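Local coordinates for protein beta-galactosidase (Bacteroides thetaiotaomicron, PDB 5MT2) that probably hydrolyses beta-linked galactose from its substrates, on a fold consistent with a five-bladed beta-propeller, at residues A50-D55 with V372-P377; P126-M131 with V210-D215; V223-A228 with G272-Q277. One frame throughout, in Å; residues are numbered along the deposited sequence.

Interactions 2 and 3 adjoin, their centres 12 Å apart. Tyr211 N bonds to Val223 O at 2.8 Å, joining neighbouring strands of one sheet. Tyr211 OH bonds to Ile276 N at 2.9 Å, and Met131 CE packs on Ile276 CG2. Interaction 3 lies closest to the middle of the chain and carries the bound glycerol, which is also held by Glu159, Lys207 and Lys334. This central pocket is probably where a sugar would bind. Interaction 1 is a surface contact that joins the end of the first strand to the C-terminal tail. Its centre is 28 Å from that of interaction 3 and 33 Å from that of interaction 2, across the chain's centre.

Interaction 1: A50-D55 with V372-P377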
ATOM      1  N   ALA A  50      -5.958  13.227  -7.147  1.00 12.57           N
ATOM      2  CA  ALA A  50      -6.732  12.325  -7.978  1.00 13.68           C
ATOM      3  C   ALA A  50      -8.035  11.977  -7.310  1.00 11.97           C
ATOM      4  O   ALA A  50      -9.071  11.901  -7.976  1.00 12.07           O
ATOM      5  CB  ALA A  50      -5.931  11.040  -8.195  1.00 16.38           C
ATOM      6  N   VAL A  51      -7.963  11.669  -6.015  1.00 10.79           N
ATOM      7  CA  VAL A  51      -9.139  11.229  -5.278  1.00 11.38           C
ATOM      8  C   VAL A  51      -9.051  11.925  -3.946  1.00 10.95           C
ATOM      9  O   VAL A  51      -8.160  11.643  -3.159  1.00 11.74           O
ATOM     10  CB  VAL A  51      -9.217   9.696  -5.104  1.00 12.46           C
ATOM     11  CG1 VAL A  51     -10.496   9.324  -4.387  1.00 12.93           C
ATOM     12  CG2 VAL A  51      -9.147   8.980  -6.449  1.00 14.40           C
ATOM     13  N   ALA A  52      -9.965  12.863  -3.719  1.00 11.51           N
ATOM     14  CA  ALA A  52      -9.916  13.695  -2.527  1.00 12.36           C
ATOM     15  C   ALA A  52     -11.240  13.647  -1.790  1.00 10.27           C
ATOM     16  O   ALA A  52     -12.297  13.601  -2.420  1.00 11.93           O
ATOM     17  CB  ALA A  52      -9.603  15.124  -2.881  1.00 12.98           C
ATOM     18  N   PRO A  53     -11.187  13.724  -0.449  1.00 10.50           N
ATOM     19  CA  PRO A  53     -12.405  13.865   0.318  1.00 11.42           C
ATOM     20  C   PRO A  53     -13.064  15.220   0.055  1.00 12.63           C
ATOM     21  O   PRO A  53     -12.391  16.177  -0.290  1.00 12.87           O
ATOM     22  CB  PRO A  53     -11.919  13.739   1.770  1.00 12.46           C
ATOM     23  CG  PRO A  53     -10.534  14.292   1.739  1.00 12.74           C
ATOM     24  CD  PRO A  53      -9.985  13.878   0.401  1.00 11.03           C
ATOM     25  N   THR A  54     -14.380  15.250   0.191  1.00 13.53           N
ATOM     26  CA  THR A  54     -15.160  16.461  -0.051  1.00 14.16           C
ATOM     27  C   THR A  54     -15.553  17.170   1.239  1.00 14.69           C
ATOM     28  O   THR A  54     -16.220  18.207   1.185  1.00 17.97           O
ATOM     29  CB  THR A  54     -16.437  16.122  -0.861  1.00 17.76           C
ATOM     30  OG1 THR A  54     -17.205  15.152  -0.139  1.00 19.87           O
ATOM     31  CG2 THR A  54     -16.064  15.561  -2.256  1.00 19.26           C
ATOM     32  N   ASP A  55     -15.158  16.612   2.375  1.00 13.72           N
ATOM     33  CA  ASP A  55     -15.287  17.267   3.663  1.00 13.18           C
ATOM     34  C   ASP A  55     -14.093  16.861   4.515  1.00 12.42           C
ATOM     35  O   ASP A  55     -13.244  16.093   4.052  1.00 12.12           O
ATOM     36  CB  ASP A  55     -16.653  16.952   4.323  1.00 14.59           C
ATOM     37  CG  ASP A  55     -16.849  15.479   4.603  1.00 15.16           C
ATOM     38  OD1 ASP A  55     -15.923  14.856   5.160  1.00 16.12           O
ATOM     39  OD2 ASP A  55     -17.950  14.952   4.309  1.00 20.25           O
ATOM     40  N   VAL A 372      -8.625  19.264  -8.858  1.00 11.63           N
ATOM     41  CA  VAL A 372      -9.165  18.742  -7.614  1.00 11.86           C
ATOM     42  C   VAL A 372      -8.454  19.396  -6.441  1.00 12.04           C
ATOM     43  O   VAL A 372      -7.264  19.614  -6.504  1.00 12.36           O
ATOM     44  CB  VAL A 372      -9.006  17.207  -7.536  1.00 11.32           C
ATOM     45  CG1 VAL A 372      -9.543  16.667  -6.215  1.00 12.20           C
ATOM     46  CG2 VAL A 372      -9.704  16.523  -8.708  1.00 12.08           C
ATOM     47  N   ARG A 373      -9.218  19.755  -5.404  1.00 12.61           N
ATOM     48  CA  ARG A 373      -8.683  20.390  -4.215  1.00 12.67           C
ATOM     49  C   ARG A 373      -9.301  19.775  -2.978  1.00 12.54           C
ATOM     50  O   ARG A 373     -10.440  19.310  -3.007  1.00 13.78           O
ATOM     51  CB  ARG A 373      -9.007  21.892  -4.224  1.00 13.39           C
ATOM     52  CG  ARG A 373      -8.287  22.669  -5.322  1.00 14.61           C
ATOM     53  CD  ARG A 373      -6.791  22.686  -5.104  1.00 15.83           C
ATOM     54  NE  ARG A 373      -6.083  23.524  -6.043  1.00 15.72           N
ATOM     55  CZ  ARG A 373      -5.811  23.218  -7.312  1.00 17.15           C
ATOM     56  NH1 ARG A 373      -6.167  22.037  -7.845  1.00 17.51           N
ATOM     57  NH2 ARG A 373      -5.160  24.094  -8.063  1.00 19.20           N
ATOM     58  N   PHE A 374      -8.566  19.799  -1.875  1.00 11.95           N
ATOM     59  CA  PHE A 374      -9.171  19.585  -0.580  1.00 12.01           C
ATOM     60  C   PHE A 374     -10.184  20.697  -0.254  1.00 13.20           C
ATOM     61  O   PHE A 374     -10.073  21.824  -0.748  1.00 14.83           O
ATOM     62  CB  PHE A 374      -8.108  19.606   0.521  1.00 11.07           C
ATOM     63  CG  PHE A 374      -7.212  18.373   0.577  1.00 10.36           C
ATOM     64  CD1 PHE A 374      -7.721  17.094   0.693  1.00 11.16           C
ATOM     65  CD2 PHE A 374      -5.847  18.531   0.653  1.00 11.03           C
ATOM     66  CE1 PHE A 374      -6.879  16.002   0.793  1.00 10.82           C
ATOM     67  CE2 PHE A 374      -5.001  17.437   0.764  1.00 10.73           C
ATOM     68  CZ  PHE A 374      -5.524  16.172   0.836  1.00 11.23           C
ATOM     69  N   PRO A 375     -11.143  20.391   0.633  1.00 12.85           N
ATOM     70  CA  PRO A 375     -12.012  21.451   1.082  1.00 13.91           C
ATOM     71  C   PRO A 375     -11.232  22.396   1.996  1.00 13.63           C
ATOM     72  O   PRO A 375     -10.061  22.150   2.304  1.00 14.51           O
ATOM     73  CB  PRO A 375     -13.095  20.715   1.861  1.00 16.27           C
ATOM     74  CG  PRO A 375     -12.518  19.403   2.246  1.00 15.94           C
ATOM     75  CD  PRO A 375     -11.467  19.081   1.228  1.00 13.25           C
ATOM     76  N   LYS A 376     -11.868  23.491   2.400  1.00 14.71           N
ATOM     77  CA  LYS A 376     -11.205  24.396   3.341  1.00 16.99           C
ATOM     78  C   LYS A 376     -10.937  23.640   4.641  1.00 15.45           C
ATOM     79  O   LYS A 376     -11.805  22.918   5.108  1.00 14.96           O
ATOM     80  CB  LYS A 376     -12.059  25.641   3.609  1.00 19.24           C
ATOM     81  CG  LYS A 376     -12.291  26.526   2.387  1.00 25.45           C
ATOM     82  CD  LYS A 376     -11.020  27.157   1.827  1.00 29.03           C
ATOM     83  CE  LYS A 376     -11.352  27.967   0.584  1.00 32.02           C
ATOM     84  NZ  LYS A 376     -10.130  28.489  -0.088  1.00 35.77           N
ATOM     85  N   PRO A 377      -9.725  23.788   5.210  1.00 16.36           N
ATOM     86  CA  PRO A 377      -9.417  23.141   6.475  1.00 15.85           C
ATOM     87  C   PRO A 377     -10.105  23.796   7.646  1.00 14.71           C
ATOM     88  O   PRO A 377     -10.459  24.983   7.582  1.00 16.51           O
ATOM     89  CB  PRO A 377      -7.896  23.304   6.618  1.00 18.41           C
ATOM     90  CG  PRO A 377      -7.545  24.443   5.762  1.00 21.47           C
ATOM     91  CD  PRO A 377      -8.585  24.576   4.693  1.00 19.23           C
TER
HETATM   92  O   HOH W   1     -12.608  17.725  -2.428  1.00 27.57           O
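Ala52, Pro53 and Phe374 meet beside the closure of what is probably a five-bladed propeller. Strand 45-51 from the start of the chain pairs with strand 357-363 near its end, consistent with the velcro closure known from beta-propellers. Ala50 and Val51 both face Ile359 there, in a classic beta bulge. Past this edge the chain leaves the sheet, and the tail 372-377 runs alongside it. The two touching parts point 23° apart. Ala52 CB sits 3.7 Å from Val372 CG1. It also approaches the Phe374 ring obliquely. Pro53 sends its ring to the edge of Phe374, with Pro53 CD 3.8 Å from Phe374 CE1 and near the plane of the ring. Phe374 CG lies anti to its own carbonyl carbon (chi1 -73°), which swings the ring back toward Pro53 and onto Leu49 and Gln356. With an alanine here in place of Pro53, the Phe374 edge would probably face a gap, and the loop is likely to gain freedom to turn. Farther along, Pro375 CD comes within 3.4 Å of Pro53 O. Pro375 CG then rests against the backbone of Thr54 and Asp55. A water bridges the two backbones. It donates to Pro53 O at 2.6 Å and to Arg373 O at 2.7 Å. Arg373 itself folds back on its own segment: NH1 bonds to Val372 O at 3.0 Å, approaching from above the carbonyl plane, and also to Ser370 O. Pro375 O is bonded to Gln356 NE2. The side chains thus meet through apolar carbons. The water satisfies two carbonyl oxygens that cannot bond to each other. Between the two segments, apolar packing and this shared water do the joining.

Interaction 2: P126-M131 with V210-D215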
ATOM      1  N   PRO A 126      -5.946  -5.136  -3.290  1.00  9.97           N
ATOM      2  CA  PRO A 126      -6.052  -6.225  -4.242  1.00 10.01           C
ATOM      3  C   PRO A 126      -4.777  -7.048  -4.357  1.00  9.53           C
ATOM      4  O   PRO A 126      -3.684  -6.518  -4.272  1.00 10.59           O
ATOM      5  CB  PRO A 126      -6.355  -5.503  -5.536  1.00 10.03           C
ATOM      6  CG  PRO A 126      -7.239  -4.361  -5.081  1.00 10.35           C
ATOM      7  CD  PRO A 126      -6.606  -3.919  -3.789  1.00  9.55           C
ATOM      8  N   ALA A 127      -4.961  -8.351  -4.573  1.00  9.09           N
ATOM      9  CA  ALA A 127      -3.876  -9.298  -4.608  1.00  9.48           C
ATOM     10  C   ALA A 127      -3.651  -9.804  -6.014  1.00  9.07           C
ATOM     11  O   ALA A 127      -4.477  -9.668  -6.925  1.00 10.08           O
ATOM     12  CB  ALA A 127      -4.178 -10.457  -3.692  1.00 11.17           C
ATOM     13  N   LEU A 128      -2.497 -10.446  -6.154  1.00  9.46           N
ATOM     14  CA  LEU A 128      -2.067 -11.112  -7.380  1.00 10.46           C
ATOM     15  C   LEU A 128      -1.952 -10.163  -8.580  1.00 10.87           C
ATOM     16  O   LEU A 128      -2.375 -10.499  -9.710  1.00 11.75           O
ATOM     17  CB  LEU A 128      -2.934 -12.332  -7.686  1.00 11.05           C
ATOM     18  CG  LEU A 128      -3.335 -13.207  -6.505  1.00 11.71           C
ATOM     19  CD1 LEU A 128      -4.110 -14.416  -7.010  1.00 12.53           C
ATOM     20  CD2 LEU A 128      -2.168 -13.638  -5.631  1.00 12.55           C
ATOM     21  N   PRO A 129      -1.355  -8.978  -8.358  1.00 10.98           N
ATOM     22  CA  PRO A 129      -1.167  -8.112  -9.501  1.00 11.95           C
ATOM     23  C   PRO A 129      -0.186  -8.699 -10.485  1.00 11.65           C
ATOM     24  O   PRO A 129       0.738  -9.403 -10.109  1.00 12.06           O
ATOM     25  CB  PRO A 129      -0.565  -6.845  -8.890  1.00 12.75           C
ATOM     26  CG  PRO A 129       0.191  -7.354  -7.692  1.00 13.15           C
ATOM     27  CD  PRO A 129      -0.719  -8.424  -7.148  1.00 12.01           C
ATOM     28  N   ASP A 130      -0.387  -8.458 -11.770  1.00 13.70           N
ATOM     29  CA  ASP A 130       0.685  -8.725 -12.701  0.50 13.68           C
ATOM     30  C   ASP A 130       1.828  -7.777 -12.299  1.00 14.04           C
ATOM     31  O   ASP A 130       1.648  -6.580 -12.158  1.00 15.57           O
ATOM     32  CB  ASP A 130       0.227  -8.555 -14.149  0.50 12.73           C
ATOM     33  CG  ASP A 130       1.288  -8.953 -15.141  0.50 12.00           C
ATOM     34  OD1 ASP A 130       2.212  -8.140 -15.343  0.50 11.07           O
ATOM     35  OD2 ASP A 130       1.185 -10.060 -15.731  0.50 12.20           O
HETATM   36  N   MSE A 131       3.001  -8.356 -12.088  1.00 13.43           N
HETATM   37  CA  MSE A 131       4.152  -7.639 -11.520  1.00 12.88           C
HETATM   38  C   MSE A 131       5.061  -7.012 -12.541  1.00 11.67           C
HETATM   39  O   MSE A 131       6.002  -6.332 -12.173  1.00 14.17           O
HETATM   40  CB  MSE A 131       5.006  -8.625 -10.703  1.00 13.39           C
HETATM   41  CG  MSE A 131       4.244  -9.069  -9.470  1.00 16.35           C
HETATM   42 SE   MSE A 131       5.319 -10.345  -8.511  1.00 22.32          SE
HETATM   43  CE  MSE A 131       6.367  -9.039  -7.501  1.00 20.03           C
ATOM     44  N   VAL A 210      -0.346  -9.727  -1.577  1.00  9.64           N
ATOM     45  CA  VAL A 210       0.033 -11.064  -1.988  1.00 10.05           C
ATOM     46  C   VAL A 210       0.345 -11.077  -3.481  1.00  9.44           C
ATOM     47  O   VAL A 210      -0.433 -10.625  -4.310  1.00 10.92           O
ATOM     48  CB  VAL A 210      -1.064 -12.070  -1.613  1.00 11.20           C
ATOM     49  CG1 VAL A 210      -0.677 -13.468  -2.077  1.00 11.34           C
ATOM     50  CG2 VAL A 210      -1.289 -12.074  -0.103  1.00 11.21           C
ATOM     51  N   TYR A 211       1.497 -11.643  -3.795  1.00 10.19           N
ATOM     52  CA  TYR A 211       1.945 -11.819  -5.157  1.00 10.67           C
ATOM     53  C   TYR A 211       1.883 -13.283  -5.530  1.00 10.83           C
ATOM     54  O   TYR A 211       2.193 -14.156  -4.706  1.00 12.43           O
ATOM     55  CB  TYR A 211       3.406 -11.332  -5.281  1.00 11.70           C
ATOM     56  CG  TYR A 211       3.523  -9.867  -4.974  1.00 10.45           C
ATOM     57  CD1 TYR A 211       3.084  -8.927  -5.890  1.00 10.78           C
ATOM     58  CD2 TYR A 211       4.000  -9.428  -3.760  1.00 12.08           C
ATOM     59  CE1 TYR A 211       3.136  -7.582  -5.615  1.00 11.44           C
ATOM     60  CE2 TYR A 211       4.074  -8.078  -3.459  1.00 12.46           C
ATOM     61  CZ  TYR A 211       3.636  -7.155  -4.392  1.00 10.74           C
ATOM     62  OH  TYR A 211       3.670  -5.803  -4.108  1.00 12.18           O
ATOM     63  N   TRP A 212       1.502 -13.534  -6.787  1.00 12.01           N
ATOM     64  CA  TRP A 212       1.598 -14.866  -7.324  1.00 13.31           C
ATOM     65  C   TRP A 212       2.918 -15.035  -8.045  1.00 15.24           C
ATOM     66  O   TRP A 212       3.080 -14.607  -9.184  1.00 18.30           O
ATOM     67  CB  TRP A 212       0.432 -15.162  -8.275  1.00 14.76           C
ATOM     68  CG  TRP A 212       0.234 -16.601  -8.614  1.00 16.76           C
ATOM     69  CD1 TRP A 212       1.010 -17.664  -8.253  1.00 18.25           C
ATOM     70  CD2 TRP A 212      -0.829 -17.131  -9.416  1.00 18.43           C
ATOM     71  NE1 TRP A 212       0.486 -18.827  -8.781  1.00 21.38           N
ATOM     72  CE2 TRP A 212      -0.643 -18.527  -9.495  1.00 19.15           C
ATOM     73  CE3 TRP A 212      -1.928 -16.557 -10.061  1.00 20.51           C
ATOM     74  CZ2 TRP A 212      -1.515 -19.362 -10.208  1.00 22.92           C
ATOM     75  CZ3 TRP A 212      -2.789 -17.376 -10.767  1.00 22.44           C
ATOM     76  CH2 TRP A 212      -2.584 -18.769 -10.833  1.00 23.95           C
ATOM     77  N   ASP A 213       3.864 -15.650  -7.347  1.00 15.40           N
ATOM     78  CA  ASP A 213       5.187 -15.931  -7.893  1.00 16.94           C
ATOM     79  C   ASP A 213       5.192 -17.343  -8.448  1.00 17.32           C
ATOM     80  O   ASP A 213       5.494 -18.288  -7.735  1.00 19.75           O
ATOM     81  CB  ASP A 213       6.235 -15.773  -6.792  1.00 17.77           C
ATOM     82  CG  ASP A 213       7.625 -16.034  -7.283  1.00 18.26           C
ATOM     83  OD1 ASP A 213       7.818 -16.036  -8.519  1.00 22.87           O
ATOM     84  OD2 ASP A 213       8.513 -16.214  -6.426  1.00 20.12           O
ATOM     85  N   LYS A 214       4.870 -17.486  -9.731  1.00 19.14           N
ATOM     86  CA  LYS A 214       4.749 -18.816 -10.324  1.00 21.24           C
ATOM     87  C   LYS A 214       6.101 -19.512 -10.397  1.00 22.57           C
ATOM     88  O   LYS A 214       6.143 -20.739 -10.481  1.00 26.84           O
ATOM     89  CB  LYS A 214       4.089 -18.741 -11.703  1.00 25.00           C
ATOM     90  CG  LYS A 214       2.650 -18.239 -11.616  1.00 27.28           C
ATOM     91  CD  LYS A 214       1.897 -18.455 -12.919  1.00 29.23           C
ATOM     92  CE  LYS A 214       0.533 -17.794 -12.888  1.00 32.51           C
ATOM     93  NZ  LYS A 214       0.662 -16.314 -12.968  1.00 37.52           N
ATOM     94  N   ASP A 215       7.192 -18.741 -10.337  1.00 19.94           N
ATOM     95  CA  ASP A 215       8.526 -19.332 -10.222  1.00 19.61           C
ATOM     96  C   ASP A 215       8.863 -19.887  -8.850  1.00 17.71           C
ATOM     97  O   ASP A 215       9.856 -20.593  -8.720  1.00 17.34           O
ATOM     98  CB  ASP A 215       9.596 -18.316 -10.610  1.00 21.68           C
ATOM     99  CG  ASP A 215       9.574 -18.004 -12.088  1.00 24.48           C
ATOM    100  OD1 ASP A 215       9.247 -18.907 -12.904  1.00 27.82           O
ATOM    101  OD2 ASP A 215       9.895 -16.861 -12.428  1.00 33.28           O
TER
HETATM  102  O   HOH W   2      -2.993  -8.368  -1.449  1.00 11.28           O
HETATM  103  O   HOH W   3       1.374 -11.327  -8.413  1.00 16.12           O
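Met131, modelled as selenomethionine, lies across Tyr211 at about a right angle. Its CB is directed at strand 204-212. CG is anti to the carbonyl carbon (chi1 -68°), which brings it 3.8 Å from Tyr211 CD1. SE follows, 3.9 Å from Tyr211 CB and oblique to the ring, a Met-aromatic contact. The chain then bends at chi3 (85°). That bend lays CE over one face of the ring, 4.0 Å from the Tyr211 centroid and displaced toward the rim, as a CH-pi contact. Pro129 adds its CG, 3.6 Å from Tyr211 CE1. The ring's hydroxyl is anchored on the strand of interaction 3. The loop after strand 121-126 is thereby joined to strand 204-212, a strand of a different sheet; in a propeller such a contact links blades. Leu128 N donates to Val210 O at 2.8 Å. Leu128 CD2 packs between Val210 CG1, 3.9 Å away, and Trp212 CB. A water donates to Pro129 O at 2.6 Å and accepts from Trp212 N at 2.7 Å, while Gln140 NE2 bonds to Leu128 O.

Interaction 3: V223-A228 with G272-Q277; sequences VMFYNA and GDAHIQ. With GOL (glycerol), chain B.
Asn227 and Asp273 meet at a glycerol-binding pocket near the centre of the probable propeller. Strands 223-228 and 272-277 run antiparallel at 165° but are not direct ladder partners. Water and the Asn227 side chain link them. One water donates to both Phe225 O and Ala274 O. Asn227 CG lies between its backbone N and carbonyl carbon (chi1 56°), which carries the amide across to the other strand. Asp273 N donates to Asn227 OD1 at 3.0 Å, approaching from well above the carbonyl plane and not along a lone pair. A second water donates to Asn227 OD1 at 2.8 Å and accepts from Ala274 N at 2.8 Å. Asn227 CG is 3.6 Å from Gly272 CA, and a CB on that glycine would run into Asn227 ND2. The Asn227 amide and the Asp273 carboxylate are turned 51° apart. The glycerol spans them: Asn227 ND2 donates to its O3 at 2.9 Å. O3 also lies 2.4 Å from Asp273 OD1, a spacing so short that its exact value is doubtful. The other carboxylate oxygen, Asp273 OD2, accepts from glycerol O1 at 2.6 Å. Glu159 and Lys334 grip the same ligand from other parts of the chain. Away from the pocket the contact turns apolar. Phe225 CB meets Ala274 CB at 4.2 Å, and Ile276 CD1 lies over one face of the Phe225 ring, modelled too close for the spacing to be trusted. The glycerol probably came from the crystallisation liquor. Its hydroxyls are bound much as those of a sugar might be. Asn227 uses both ends of its amide, OD1 to hold the backbone of Asp273 and ND2 to hold the ligand, so it probably positions Asp273 as well.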
ATOM      1  N   VAL A 223       3.268 -15.159  -2.213  1.00 11.01           N
ATOM      2  CA  VAL A 223       4.230 -14.427  -1.390  1.00 10.21           C
ATOM      3  C   VAL A 223       3.592 -13.145  -0.916  1.00 10.24           C
ATOM      4  O   VAL A 223       3.254 -12.289  -1.707  1.00 11.58           O
ATOM      5  CB  VAL A 223       5.512 -14.114  -2.200  1.00 11.05           C
ATOM      6  CG1 VAL A 223       6.530 -13.373  -1.356  1.00 13.10           C
ATOM      7  CG2 VAL A 223       6.105 -15.396  -2.776  1.00 10.85           C
HETATM    8  N   MSE A 224       3.415 -13.030   0.387  1.00  9.47           N
HETATM    9  CA  MSE A 224       2.852 -11.804   0.966  1.00 10.66           C
HETATM   10  C   MSE A 224       3.969 -10.950   1.516  1.00 11.05           C
HETATM   11  O   MSE A 224       4.742 -11.413   2.331  1.00 11.80           O
HETATM   12  CB  MSE A 224       1.965 -12.184   2.139  1.00 18.63           C
HETATM   13  CG  MSE A 224       1.300 -10.919   2.698  1.00 21.02           C
HETATM   14 SE   MSE A 224       0.431 -11.414   4.384  1.00 18.97          SE
HETATM   15  CE  MSE A 224      -1.000 -12.507   3.626  1.00 22.22           C
ATOM     16  N   PHE A 225       4.029  -9.698   1.090  1.00  9.96           N
ATOM     17  CA  PHE A 225       4.850  -8.679   1.730  1.00  9.82           C
ATOM     18  C   PHE A 225       3.922  -7.858   2.576  1.00  9.56           C
ATOM     19  O   PHE A 225       2.855  -7.399   2.088  1.00 10.14           O
ATOM     20  CB  PHE A 225       5.528  -7.773   0.701  1.00 10.58           C
ATOM     21  CG  PHE A 225       6.799  -8.339   0.185  1.00 11.36           C
ATOM     22  CD1 PHE A 225       6.779  -9.324  -0.779  1.00 12.36           C
ATOM     23  CD2 PHE A 225       8.016  -7.901   0.683  1.00 11.41           C
ATOM     24  CE1 PHE A 225       7.958  -9.863  -1.258  1.00 13.13           C
ATOM     25  CE2 PHE A 225       9.199  -8.426   0.213  1.00 13.01           C
ATOM     26  CZ  PHE A 225       9.166  -9.410  -0.758  1.00 13.30           C
ATOM     27  N   TYR A 226       4.291  -7.663   3.829  1.00 10.04           N
ATOM     28  CA  TYR A 226       3.456  -6.891   4.710  1.00 10.31           C
ATOM     29  C   TYR A 226       4.293  -6.134   5.701  1.00 10.54           C
ATOM     30  O   TYR A 226       5.424  -6.502   5.964  1.00 11.19           O
ATOM     31  CB  TYR A 226       2.400  -7.755   5.401  1.00 11.26           C
ATOM     32  CG  TYR A 226       2.844  -8.810   6.381  1.00 11.31           C
ATOM     33  CD1 TYR A 226       3.485  -9.971   5.955  1.00 11.83           C
ATOM     34  CD2 TYR A 226       2.568  -8.693   7.750  1.00 12.55           C
ATOM     35  CE1 TYR A 226       3.861 -10.964   6.865  1.00 13.05           C
ATOM     36  CE2 TYR A 226       2.918  -9.690   8.647  1.00 12.68           C
ATOM     37  CZ  TYR A 226       3.562 -10.831   8.194  1.00 12.11           C
ATOM     38  OH  TYR A 226       3.903 -11.843   9.042  1.00 14.12           O
ATOM     39  N   ASN A 227       3.751  -5.030   6.194  1.00 10.24           N
ATOM     40  CA  ASN A 227       4.429  -4.306   7.253  1.00 10.80           C
ATOM     41  C   ASN A 227       3.664  -4.434   8.538  1.00 10.48           C
ATOM     42  O   ASN A 227       2.451  -4.606   8.553  1.00 11.47           O
ATOM     43  CB  ASN A 227       4.758  -2.841   6.901  1.00 11.94           C
ATOM     44  CG  ASN A 227       3.544  -2.020   6.486  1.00 12.37           C
ATOM     45  OD1 ASN A 227       2.985  -2.253   5.416  1.00 15.30           O
ATOM     46  ND2 ASN A 227       3.207  -0.986   7.264  1.00 14.51           N
ATOM     47  N   ALA A 228       4.397  -4.296   9.631  1.00 11.11           N
ATOM     48  CA  ALA A 228       3.858  -4.593  10.956  1.00 10.98           C
ATOM     49  C   ALA A 228       4.704  -3.872  11.982  1.00 11.45           C
ATOM     50  O   ALA A 228       5.843  -3.499  11.712  1.00 11.54           O
ATOM     51  CB  ALA A 228       3.880  -6.100  11.207  1.00 10.98           C
ATOM     52  N   GLY A 272       7.207   0.896   5.256  1.00 11.29           N
ATOM     53  CA  GLY A 272       5.956   0.228   4.968  1.00 11.86           C
ATOM     54  C   GLY A 272       5.438   0.281   3.561  1.00 11.01           C
ATOM     55  O   GLY A 272       6.045   0.866   2.650  1.00 11.19           O
ATOM     56  N   ASP A 273       4.272  -0.334   3.426  1.00 11.15           N
ATOM     57  CA  ASP A 273       3.497  -0.395   2.160  1.00 11.16           C
ATOM     58  C   ASP A 273       4.390  -0.762   0.992  1.00 11.31           C
ATOM     59  O   ASP A 273       4.462  -0.092  -0.036  1.00 11.66           O
ATOM     60  CB  ASP A 273       2.669   0.865   1.928  1.00 11.08           C
ATOM     61  CG  ASP A 273       1.583   1.038   2.971  1.00 12.56           C
ATOM     62  OD1 ASP A 273       1.749   0.529   4.096  1.00 14.28           O
ATOM     63  OD2 ASP A 273       0.538   1.656   2.672  1.00 13.19           O
ATOM     64  N   ALA A 274       5.026  -1.913   1.148  1.00 10.81           N
ATOM     65  CA  ALA A 274       5.843  -2.459   0.072  1.00 11.01           C
ATOM     66  C   ALA A 274       5.004  -2.744  -1.141  1.00  9.98           C
ATOM     67  O   ALA A 274       3.952  -3.376  -1.025  1.00 10.81           O
ATOM     68  CB  ALA A 274       6.531  -3.749   0.498  1.00 11.94           C
ATOM     69  N   HIS A 275       5.488  -2.285  -2.284  1.00  9.89           N
ATOM     70  CA  HIS A 275       4.848  -2.466  -3.580  1.00  9.99           C
ATOM     71  C   HIS A 275       5.924  -2.904  -4.563  1.00  9.43           C
ATOM     72  O   HIS A 275       6.798  -2.137  -4.893  1.00 10.65           O
ATOM     73  CB  HIS A 275       4.159  -1.146  -3.968  1.00 10.70           C
ATOM     74  CG  HIS A 275       3.837  -0.993  -5.421  1.00 10.44           C
ATOM     75  ND1 HIS A 275       3.066  -1.890  -6.129  1.00 10.65           N
ATOM     76  CD2 HIS A 275       4.174  -0.013  -6.294  1.00 11.72           C
ATOM     77  CE1 HIS A 275       2.966  -1.475  -7.387  1.00 10.95           C
ATOM     78  NE2 HIS A 275       3.636  -0.345  -7.513  1.00 12.25           N
ATOM     79  N   ILE A 276       5.845  -4.160  -5.014  1.00 10.70           N
ATOM     80  CA  ILE A 276       6.912  -4.760  -5.778  1.00 11.40           C
ATOM     81  C   ILE A 276       6.512  -4.939  -7.233  1.00 10.77           C
ATOM     82  O   ILE A 276       5.421  -5.448  -7.532  1.00 11.23           O
ATOM     83  CB  ILE A 276       7.360  -6.076  -5.157  1.00 13.81           C
ATOM     84  CG1 ILE A 276       7.904  -5.791  -3.736  1.00 15.06           C
ATOM     85  CG2 ILE A 276       8.435  -6.749  -5.994  1.00 15.05           C
ATOM     86  CD1 ILE A 276       8.179  -7.017  -2.922  1.00 18.00           C
ATOM     87  N   GLN A 277       7.422  -4.511  -8.119  1.00 10.60           N
ATOM     88  CA  GLN A 277       7.335  -4.819  -9.535  1.00 11.73           C
ATOM     89  C   GLN A 277       8.623  -5.462 -10.014  1.00 12.26           C
ATOM     90  O   GLN A 277       9.661  -5.324  -9.393  1.00 14.26           O
ATOM     91  CB  GLN A 277       6.984  -3.583 -10.355  1.00 13.18           C
ATOM     92  CG  GLN A 277       5.580  -3.090 -10.049  1.00 13.01           C
ATOM     93  CD  GLN A 277       5.124  -1.981 -10.936  1.00 11.91           C
ATOM     94  OE1 GLN A 277       5.126  -2.121 -12.159  1.00 13.52           O
ATOM     95  NE2 GLN A 277       4.747  -0.857 -10.339  1.00 14.29           N
TER
HETATM   96  C1  GOL B 401      -1.811   1.368   5.424  1.00 18.00           C
HETATM   97  O1  GOL B 401      -1.186   2.247   4.488  1.00 13.79           O
HETATM   98  C2  GOL B 401      -1.129   1.531   6.795  1.00 18.02           C
HETATM   99  O2  GOL B 401      -1.359   2.863   7.239  1.00 22.66           O
HETATM  100  C3  GOL B 401       0.387   1.329   6.760  1.00 19.76           C
HETATM  101  O3  GOL B 401       0.668   0.062   6.205  1.00 18.10           O
HETATM  102  O   HOH W   4       2.617  -4.686   1.126  1.00 12.44           O
HETATM  103  O   HOH W   5       4.069  -3.570   3.250  1.00 15.54           O